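Rho GTPase-activating protein 15 (Homo sapiens, PDB 3BYI) switches off Rho-type GTPases, with activity toward RAC1, by driving their conversion to the inactive GDP-bound state. Local coordinates at residues V149-L154 / E201-E206; E44-R49 / G55-S60. All blocks are in the same frame, centred on the assembly; numbering follows the deposited sequence.

Both contacts belong to the all-helical RhoGAP domain of the protein, and their centres lie about 15 Å apart. Contact 2 comes first along the chain and closes before contact 1 opens: it sets helix 37-49 against the loop that leads to helix 63-74 and carries Arg58, the predicted arginine finger. Contact 1 then pairs helix 141-159 with the C-terminal end of helix 189-205. Helix 141-159 joins the two, since its residue His153 probably hydrogen-bonds through NE2 to Tyr57 OH (2.7 Å) and through ND1 to Glu47 OE2 (2.8 Å). The finger loop is thus tied to the helical core that contact 1 helps to build.

Contact 1 (V149-L154 / E201-E206); sequences VLFGHL and ELMLSE
Phe151 and Met203 meet where two helices of the RhoGAP helical bundle, 141-159 and 189-205, pack across each other; the short segments cross at -67° with their axes 9.2 Å apart. The tight part is made by apolar side chains. Met203 CB sits over one face of the Phe151 ring, 3.7 Å from the ring centroid and only 6° off its normal, a clear CH-pi contact. Bends at chi2 and chi3 then fold the methionine chain back, so that CE reaches Phe151 CE1 at 3.8 Å. The sulfur takes an oblique Met-aromatic position, with SD 5.4 Å from the centroid of the Phe151 ring. A flexible thioether suits this place because it can bend to follow a flat ring, while phenylalanine offers a broad face with no polar group to satisfy. Phe108 touches both side chains from a nearby loop, and Leu179 of helix 168-180 packs on Phe151.

Away from this interface, Ser205 is exposed to solvent and turns its hydroxyl back to its own helix, where OG donates to Glu201 O at 2.9 Å from above the carbonyl plane; the same oxygen also accepts from Ser205 N. A serine fits this last helical turn, being small and able to satisfy itself on the backbone. Back at the buried interface, the branched end of Leu204 reaches across to helix 141-159, and its CD1 presses to 3.5 Å from Leu154 CB, closer than carbons usually pack.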
loop_
_atom_site.group_PDB
_atom_site.type_symbol
_atom_site.label_atom_id
_atom_site.label_comp_id
_atom_site.label_asym_id
_atom_site.label_seq_id
_atom_site.Cartn_x
_atom_site.Cartn_y
_atom_site.Cartn_z
ATOM N N VAL A 149 -6.925 -2.301 -6.828
ATOM C CA VAL A 149 -5.888 -1.747 -7.684
ATOM C C VAL A 149 -4.476 -2.243 -7.231
ATOM O O VAL A 149 -3.679 -2.691 -8.058
ATOM C CB VAL A 149 -6.019 -0.185 -7.749
ATOM C CG1 VAL A 149 -4.772 0.468 -8.251
ATOM C CG2 VAL A 149 -7.214 0.240 -8.624
ATOM N N LEU A 150 -4.171 -2.174 -5.939
ATOM C CA LEU A 150 -2.858 -2.585 -5.463
ATOM C C LEU A 150 -2.632 -4.106 -5.626
ATOM O O LEU A 150 -1.653 -4.528 -6.194
ATOM C CB LEU A 150 -2.644 -2.141 -4.015
ATOM C CG LEU A 150 -1.324 -2.566 -3.370
ATOM C CD1 LEU A 150 -0.107 -1.894 -3.992
ATOM C CD2 LEU A 150 -1.413 -2.304 -1.906
ATOM N N PHE A 151 -3.533 -4.934 -5.128
ATOM C CA PHE A 151 -3.373 -6.377 -5.292
ATOM C C PHE A 151 -3.388 -6.827 -6.764
ATOM O O PHE A 151 -2.671 -7.736 -7.137
ATOM C CB PHE A 151 -4.402 -7.127 -4.449
ATOM C CG PHE A 151 -4.096 -7.064 -2.979
ATOM C CD1 PHE A 151 -4.907 -6.358 -2.105
ATOM C CD2 PHE A 151 -2.967 -7.691 -2.487
ATOM C CE1 PHE A 151 -4.605 -6.281 -0.763
ATOM C CE2 PHE A 151 -2.640 -7.612 -1.151
ATOM C CZ PHE A 151 -3.465 -6.899 -0.286
ATOM N N GLY A 152 -4.201 -6.184 -7.585
ATOM C CA GLY A 152 -4.243 -6.476 -9.024
ATOM C C GLY A 152 -2.878 -6.226 -9.647
ATOM O O GLY A 152 -2.394 -7.025 -10.415
ATOM N N HIS A 153 -2.265 -5.100 -9.286
ATOM C CA HIS A 153 -0.894 -4.780 -9.671
ATOM C C HIS A 153 0.111 -5.827 -9.207
ATOM O O HIS A 153 1.041 -6.202 -9.936
ATOM C CB HIS A 153 -0.521 -3.413 -9.056
ATOM C CG HIS A 153 0.940 -3.075 -9.133
ATOM N ND1 HIS A 153 1.618 -2.927 -10.328
ATOM C CD2 HIS A 153 1.844 -2.841 -8.164
ATOM C CE1 HIS A 153 2.879 -2.609 -10.084
ATOM N NE2 HIS A 153 3.046 -2.560 -8.776
ATOM N N LEU A 154 -0.032 -6.242 -7.948
ATOM C CA LEU A 154 0.914 -7.179 -7.362
ATOM C C LEU A 154 0.834 -8.547 -8.005
ATOM O O LEU A 154 1.826 -9.260 -8.032
ATOM C CB LEU A 154 0.768 -7.258 -5.817
ATOM C CG LEU A 154 1.066 -5.948 -5.026
ATOM C CD1 LEU A 154 0.761 -6.129 -3.536
ATOM C CD2 LEU A 154 2.500 -5.517 -5.243
ATOM N N GLU A 201 -1.146 -12.656 1.503
ATOM C CA GLU A 201 -0.919 -13.740 0.552
ATOM C C GLU A 201 -2.213 -14.218 -0.121
ATOM O O GLU A 201 -2.239 -14.462 -1.339
ATOM C CB GLU A 201 -0.236 -14.928 1.242
ATOM C CG GLU A 201 1.217 -14.727 1.498
ATOM C CD GLU A 201 1.957 -15.988 1.891
ATOM O OE1 GLU A 201 1.645 -17.072 1.373
ATOM O OE2 GLU A 201 2.870 -15.875 2.730
ATOM N N LEU A 202 -3.289 -14.362 0.655
ATOM C CA LEU A 202 -4.559 -14.831 0.079
ATOM C C LEU A 202 -5.166 -13.801 -0.874
ATOM O O LEU A 202 -5.729 -14.173 -1.935
ATOM C CB LEU A 202 -5.595 -15.149 1.152
ATOM C CG LEU A 202 -6.893 -15.808 0.654
ATOM C CD1 LEU A 202 -6.613 -17.220 0.039
ATOM C CD2 LEU A 202 -7.852 -15.886 1.782
ATOM N N MET A 203 -5.074 -12.519 -0.504
ATOM C CA MET A 203 -5.617 -11.470 -1.351
ATOM C C MET A 203 -4.870 -11.410 -2.681
ATOM O O MET A 203 -5.426 -11.065 -3.726
ATOM C CB MET A 203 -5.537 -10.098 -0.681
ATOM C CG MET A 203 -6.203 -9.992 0.683
ATOM S SD MET A 203 -7.935 -9.625 0.632
ATOM C CE MET A 203 -7.890 -8.003 -0.096
ATOM N N LEU A 204 -3.594 -11.764 -2.631
ATOM C CA LEU A 204 -2.751 -11.808 -3.818
ATOM C C LEU A 204 -2.993 -13.081 -4.647
ATOM O O LEU A 204 -3.314 -13.003 -5.837
ATOM C CB LEU A 204 -1.303 -11.777 -3.375
ATOM C CG LEU A 204 -0.196 -11.537 -4.380
ATOM C CD1 LEU A 204 -0.562 -10.460 -5.437
ATOM C CD2 LEU A 204 1.020 -11.127 -3.536
ATOM N N SER A 205 -2.849 -14.240 -4.013
ATOM C CA SER A 205 -2.929 -15.499 -4.742
ATOM C C SER A 205 -4.359 -15.832 -5.230
ATOM O O SER A 205 -4.522 -16.576 -6.172
ATOM C CB SER A 205 -2.343 -16.651 -3.908
ATOM O OG SER A 205 -3.126 -16.883 -2.753
ATOM N N GLU A 206 -5.382 -15.284 -4.586
ATOM C CA GLU A 206 -6.763 -15.538 -4.988
ATOM C C GLU A 206 -7.452 -14.255 -5.406
ATOM O O GLU A 206 -8.669 -14.118 -5.282
ATOM C CB GLU A 206 -7.548 -16.218 -3.870
ATOM C CG GLU A 206 -7.009 -17.588 -3.448
ATOM C CD GLU A 206 -7.144 -18.665 -4.515
ATOM O OE1 GLU A 206 -7.787 -18.427 -5.564
ATOM O OE2 GLU A 206 -6.600 -19.771 -4.298
#

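Contact 2 (E44-R49 / G55-S60); sequences EAVEKR and GIYRVS
Val46 holds CG1 trans to the backbone nitrogen (chi1 175°), which aims that methyl at the loop; Ile56 sets its own CG1 the same way (chi1 -165°) and extends to meet it, the Val46 CG1 to Ile56 CG1 distance being 4.1 Å. Tyr57 arrives from the direction opposite to Val46, and its CE1 lies 3.8 Å from Val46 CG1, which approaches the ring obliquely. Both valine methyls also reach the phenol oxygen, Tyr57 OH standing 3.7 Å from Val46 CG2. Beta-branched Val46 and Ile56 give compact apolar surfaces here, whereas tyrosine adds length and a polar end whose probable partner is His153 NE2. A phenylalanine in place of Tyr57 would probably keep the ring packing but leave His153 NE2 without its hydroxyl partner. Gly55 suits its positive phi (71°), and its O accepts from both Arg58 N and Val59 N, curling the backbone just at the predicted arginine finger. Around this finger loop, Ile157 of helix 141-159 touches Ile56 and Tyr57, Phe175 of helix 168-180 meets the tyrosine ring edge-to-face, and Thr93 of helix 89-102 packs on both loop side chains, setting the contact among four helices including 37-49.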
loop_
_atom_site.group_PDB
_atom_site.type_symbol
_atom_site.label_atom_id
_atom_site.label_comp_id
_atom_site.label_asym_id
_atom_site.label_seq_id
_atom_site.Cartn_x
_atom_site.Cartn_y
_atom_site.Cartn_z
ATOM N N GLU A 44 1.669 2.710 -12.038
ATOM C CA GLU A 44 1.934 2.823 -13.463
ATOM C C GLU A 44 3.445 2.785 -13.766
ATOM O O GLU A 44 3.880 2.142 -14.704
ATOM C CB GLU A 44 1.342 4.121 -14.015
ATOM C CG GLU A 44 1.607 4.329 -15.514
ATOM C CD GLU A 44 1.585 5.801 -15.910
ATOM O OE1 GLU A 44 1.780 6.693 -15.034
ATOM O OE2 GLU A 44 1.377 6.054 -17.112
ATOM N N ALA A 45 4.225 3.532 -12.990
ATOM C CA ALA A 45 5.683 3.564 -13.150
ATOM C C ALA A 45 6.333 2.201 -12.876
ATOM O O ALA A 45 7.252 1.802 -13.555
ATOM C CB ALA A 45 6.299 4.639 -12.263
ATOM N N VAL A 46 5.803 1.463 -11.909
ATOM C CA VAL A 46 6.326 0.138 -11.602
ATOM C C VAL A 46 5.981 -0.859 -12.718
ATOM O O VAL A 46 6.844 -1.632 -13.160
ATOM C CB VAL A 46 5.902 -0.347 -10.157
ATOM C CG1 VAL A 46 6.349 -1.821 -9.846
ATOM C CG2 VAL A 46 6.494 0.589 -9.078
ATOM N N GLU A 47 4.757 -0.804 -13.219
ATOM C CA GLU A 47 4.376 -1.602 -14.379
ATOM C C GLU A 47 5.169 -1.263 -15.644
ATOM O O GLU A 47 5.515 -2.136 -16.405
ATOM C CB GLU A 47 2.865 -1.505 -14.592
ATOM C CG GLU A 47 2.123 -2.131 -13.391
ATOM C CD GLU A 47 0.671 -2.376 -13.613
ATOM O OE1 GLU A 47 0.187 -2.148 -14.736
ATOM O OE2 GLU A 47 -0.003 -2.818 -12.660
ATOM N N LYS A 48 5.482 0.005 -15.846
ATOM C CA LYS A 48 6.201 0.450 -17.026
ATOM C C LYS A 48 7.648 -0.012 -17.004
ATOM O O LYS A 48 8.161 -0.476 -18.011
ATOM C CB LYS A 48 6.207 1.973 -17.100
ATOM C CG LYS A 48 7.029 2.549 -18.274
ATOM C CD LYS A 48 6.842 4.035 -18.384
ATOM C CE LYS A 48 7.615 4.622 -19.564
ATOM N NZ LYS A 48 7.298 6.092 -19.668
ATOM N N ARG A 49 8.321 0.144 -15.864
ATOM C CA ARG A 49 9.748 -0.118 -15.799
ATOM C C ARG A 49 10.235 -0.844 -14.532
ATOM O O ARG A 49 11.411 -0.762 -14.172
ATOM C CB ARG A 49 10.514 1.197 -15.932
ATOM C CG ARG A 49 10.088 2.269 -14.980
ATOM C CD ARG A 49 10.704 3.615 -15.356
ATOM N NE ARG A 49 10.267 4.628 -14.408
ATOM C CZ ARG A 49 10.894 4.954 -13.276
ATOM N NH1 ARG A 49 12.069 4.421 -12.940
ATOM N NH2 ARG A 49 10.349 5.881 -12.497
ATOM N N GLY A 55 13.975 -8.112 -6.873
ATOM C CA GLY A 55 13.620 -7.666 -5.513
ATOM C C GLY A 55 12.687 -6.472 -5.464
ATOM O O GLY A 55 12.610 -5.792 -4.442
ATOM N N ILE A 56 11.954 -6.236 -6.545
ATOM C CA ILE A 56 10.973 -5.168 -6.611
ATOM C C ILE A 56 10.027 -5.275 -5.428
ATOM O O ILE A 56 9.496 -6.351 -5.178
ATOM C CB ILE A 56 10.201 -5.173 -7.963
ATOM C CG1 ILE A 56 9.467 -3.841 -8.145
ATOM C CG2 ILE A 56 9.251 -6.429 -8.136
ATOM C CD1 ILE A 56 10.405 -2.623 -8.471
ATOM N N TYR A 57 9.915 -4.157 -4.675
ATOM C CA TYR A 57 9.141 -3.984 -3.425
ATOM C C TYR A 57 9.856 -4.439 -2.144
ATOM O O TYR A 57 9.510 -3.989 -1.047
ATOM C CB TYR A 57 7.731 -4.557 -3.513
ATOM C CG TYR A 57 6.826 -3.727 -4.394
ATOM C CD1 TYR A 57 6.490 -4.133 -5.667
ATOM C CD2 TYR A 57 6.319 -2.525 -3.945
ATOM C CE1 TYR A 57 5.700 -3.357 -6.459
ATOM C CE2 TYR A 57 5.473 -1.748 -4.740
ATOM C CZ TYR A 57 5.180 -2.165 -5.979
ATOM O OH TYR A 57 4.356 -1.381 -6.737
ATOM N N ARG A 58 10.839 -5.329 -2.284
ATOM C CA ARG A 58 11.668 -5.720 -1.182
ATOM C C ARG A 58 12.871 -4.768 -1.079
ATOM O O ARG A 58 13.209 -4.313 -0.018
ATOM C CB ARG A 58 12.125 -7.190 -1.328
ATOM C CG ARG A 58 12.969 -7.737 -0.156
ATOM C CD ARG A 58 13.152 -9.289 -0.283
ATOM N N VAL A 59 13.510 -4.484 -2.204
ATOM C CA VAL A 59 14.671 -3.582 -2.198
ATOM C C VAL A 59 14.214 -2.163 -1.849
ATOM O O VAL A 59 13.123 -1.703 -2.237
ATOM C CB VAL A 59 15.467 -3.611 -3.546
ATOM C CG1 VAL A 59 16.467 -2.439 -3.638
ATOM C CG2 VAL A 59 16.189 -4.987 -3.758
ATOM N N SER A 60 15.064 -1.483 -1.086
ATOM C CA SER A 60 14.812 -0.108 -0.621
ATOM C C SER A 60 15.437 0.881 -1.564
ATOM O O SER A 60 16.563 0.721 -1.960
ATOM C CB SER A 60 15.456 0.130 0.742
ATOM O OG SER A 60 14.978 -0.802 1.671
#